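Local coordinates for protein Z5138 gene product (PDB 1XOU) that probably acts as the type III secretion chaperone CesAB, keeping the filament protein EspA and the translocon protein EspB ready for export, at residues E43-D48 with E53-L58. The protein carries 1 engineered substitution. Residues are numbered along the deposited sequence; the frame is centred on the assembly and turned at random.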
loop_
_atom_site.group_PDB
_atom_site.type_symbol
_atom_site.label_atom_id
_atom_site.label_comp_id
_atom_site.label_asym_id
_atom_site.label_seq_id
_atom_site.Cartn_x
_atom_site.Cartn_y
_atom_site.Cartn_z
ATOM N N GLU B 43 -18.605 -11.641 17.093
ATOM C CA GLU B 43 -19.497 -11.646 18.241
ATOM C C GLU B 43 -20.945 -11.656 17.792
ATOM O O GLU B 43 -21.736 -12.444 18.292
ATOM C CB GLU B 43 -19.238 -10.424 19.116
ATOM C CG GLU B 43 -17.843 -10.394 19.702
ATOM C CD GLU B 43 -17.531 -11.640 20.515
ATOM O OE1 GLU B 43 -18.168 -11.844 21.575
ATOM O OE2 GLU B 43 -16.653 -12.420 20.090
ATOM N N LYS B 44 -21.293 -10.797 16.838
ATOM C CA LYS B 44 -22.669 -10.741 16.367
ATOM C C LYS B 44 -23.048 -12.014 15.616
ATOM O O LYS B 44 -24.217 -12.392 15.578
ATOM C CB LYS B 44 -22.897 -9.507 15.476
ATOM C CG LYS B 44 -24.389 -9.166 15.270
ATOM C CD LYS B 44 -24.632 -7.836 14.536
ATOM C CE LYS B 44 -24.405 -7.947 13.022
ATOM N NZ LYS B 44 -24.638 -6.676 12.254
ATOM N N ALA B 45 -22.057 -12.678 15.031
ATOM C CA ALA B 45 -22.295 -13.911 14.284
ATOM C C ALA B 45 -22.718 -15.034 15.225
ATOM O O ALA B 45 -23.426 -15.953 14.819
ATOM C CB ALA B 45 -21.037 -14.319 13.515
ATOM N N LYS B 46 -22.271 -14.959 16.477
ATOM C CA LYS B 46 -22.617 -15.961 17.481
ATOM C C LYS B 46 -24.115 -16.238 17.426
ATOM O O LYS B 46 -24.547 -17.368 17.211
ATOM C CB LYS B 46 -22.285 -15.457 18.888
ATOM C CG LYS B 46 -20.812 -15.422 19.264
ATOM C CD LYS B 46 -20.654 -14.749 20.631
ATOM C CE LYS B 46 -19.448 -15.253 21.427
ATOM N NZ LYS B 46 -18.133 -14.841 20.869
ATOM N N THR B 47 -24.903 -15.182 17.603
ATOM C CA THR B 47 -26.357 -15.285 17.622
ATOM C C THR B 47 -27.059 -15.007 16.284
ATOM O O THR B 47 -28.097 -15.597 15.984
ATOM C CB THR B 47 -26.929 -14.321 18.684
ATOM O OG1 THR B 47 -26.804 -12.969 18.222
ATOM C CG2 THR B 47 -26.149 -14.448 19.989
ATOM N N ASP B 48 -26.487 -14.117 15.483
ATOM C CA ASP B 48 -27.080 -13.741 14.206
ATOM C C ASP B 48 -26.443 -14.408 12.983
ATOM O O ASP B 48 -25.239 -14.291 12.756
ATOM C CB ASP B 48 -27.019 -12.219 14.069
ATOM C CG ASP B 48 -27.623 -11.726 12.780
ATOM O OD1 ASP B 48 -27.828 -10.500 12.661
ATOM O OD2 ASP B 48 -27.888 -12.558 11.883
ATOM N N GLU B 53 -23.045 -15.183 7.746
ATOM C CA GLU B 53 -22.930 -15.255 6.297
ATOM C C GLU B 53 -21.999 -14.157 5.768
ATOM O O GLU B 53 -21.273 -14.363 4.792
ATOM C CB GLU B 53 -24.312 -15.125 5.666
ATOM C CG GLU B 53 -24.320 -15.254 4.153
ATOM C CD GLU B 53 -23.900 -16.642 3.670
ATOM O OE1 GLU B 53 -23.834 -16.846 2.429
ATOM O OE2 GLU B 53 -23.639 -17.521 4.530
ATOM N N LYS B 54 -22.029 -12.989 6.408
ATOM C CA LYS B 54 -21.170 -11.877 6.020
ATOM C C LYS B 54 -19.729 -12.273 6.299
ATOM O O LYS B 54 -18.874 -12.215 5.419
ATOM C CB LYS B 54 -21.525 -10.605 6.814
ATOM C CG LYS B 54 -22.731 -9.833 6.258
ATOM C CD LYS B 54 -23.012 -8.517 7.012
ATOM C CE LYS B 54 -23.489 -8.771 8.450
ATOM N NZ LYS B 54 -23.836 -7.534 9.246
ATOM N N LEU B 55 -19.471 -12.687 7.530
ATOM C CA LEU B 55 -18.138 -13.100 7.935
ATOM C C LEU B 55 -17.536 -14.129 6.980
ATOM O O LEU B 55 -16.423 -13.940 6.486
ATOM C CB LEU B 55 -18.174 -13.690 9.347
ATOM C CG LEU B 55 -17.108 -13.188 10.327
ATOM C CD1 LEU B 55 -17.125 -14.053 11.585
ATOM C CD2 LEU B 55 -15.738 -13.221 9.668
ATOM N N ASN B 56 -18.268 -15.210 6.715
ATOM C CA ASN B 56 -17.777 -16.262 5.827
ATOM C C ASN B 56 -17.470 -15.743 4.432
ATOM O O ASN B 56 -16.517 -16.187 3.789
ATOM C CB ASN B 56 -18.780 -17.409 5.731
ATOM C CG ASN B 56 -19.150 -17.979 7.083
ATOM O OD1 ASN B 56 -18.324 -18.056 7.991
ATOM N ND2 ASN B 56 -20.403 -18.395 7.220
ATOM N N LYS B 57 -18.292 -14.816 3.956
ATOM C CA LYS B 57 -18.070 -14.219 2.643
ATOM C C LYS B 57 -16.751 -13.446 2.705
ATOM O O LYS B 57 -15.943 -13.502 1.777
ATOM C CB LYS B 57 -19.235 -13.283 2.262
ATOM C CG LYS B 57 -20.408 -14.012 1.616
ATOM C CD LYS B 57 -19.878 -14.848 0.448
ATOM C CE LYS B 57 -20.826 -15.977 0.034
ATOM N NZ LYS B 57 -20.118 -16.989 -0.835
ATOM N N LEU B 58 -16.545 -12.736 3.813
ATOM C CA LEU B 58 -15.324 -11.965 4.028
ATOM C C LEU B 58 -14.119 -12.889 4.063
ATOM O O LEU B 58 -13.113 -12.654 3.389
ATOM C CB LEU B 58 -15.396 -11.213 5.350
ATOM C CG LEU B 58 -15.621 -9.705 5.248
ATOM C CD1 LEU B 58 -15.678 -9.117 6.648
ATOM C CD2 LEU B 58 -14.500 -9.072 4.447
#
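Ala45 and Leu55 make the apolar part of this contact: the methyl CB of Ala45 faces the CD1 branch of Leu55 at 4.4 Å, at the level where the two backbones come nearest, with the two CA atoms 7.6 Å apart. Both CB atoms point at the opposite helix, and Ala51, one turn before Leu55, also touches Ala45. Two lysines meet beside this pair. The NZ atoms of Lys44 and Lys54 lie 3.2 Å apart, both donors, with no hydrogen bond between them. Lys44 sets out with CG anti to the backbone N (chi1 -164°) and bends at chi3, which brings its end in toward Lys54, likewise kinked at chi3. The positions of the two ammonium groups are only approximate, and OD1 of Asp48, 6.0 Å from NZ of Lys54, may offset some of their charge. Within 43-48 a salt bridge joins NZ of Lys46 to OE2 of Glu43 at 2.9 Å, with the CB of Glu43 directed away from helix 49-64. Asp48 is the N-cap of the following helix, its OD2 accepting from the backbone N of Gln50. The arrangement is a tight helical hairpin: helix 3-47 turns back through Asp48 so that its last turns pack against the body of helix 49-64, where Leu55 packs on Ser42 and Leu58 on Val38 of the long helix, and both leucines also meet apolar side chains of the other protein chain.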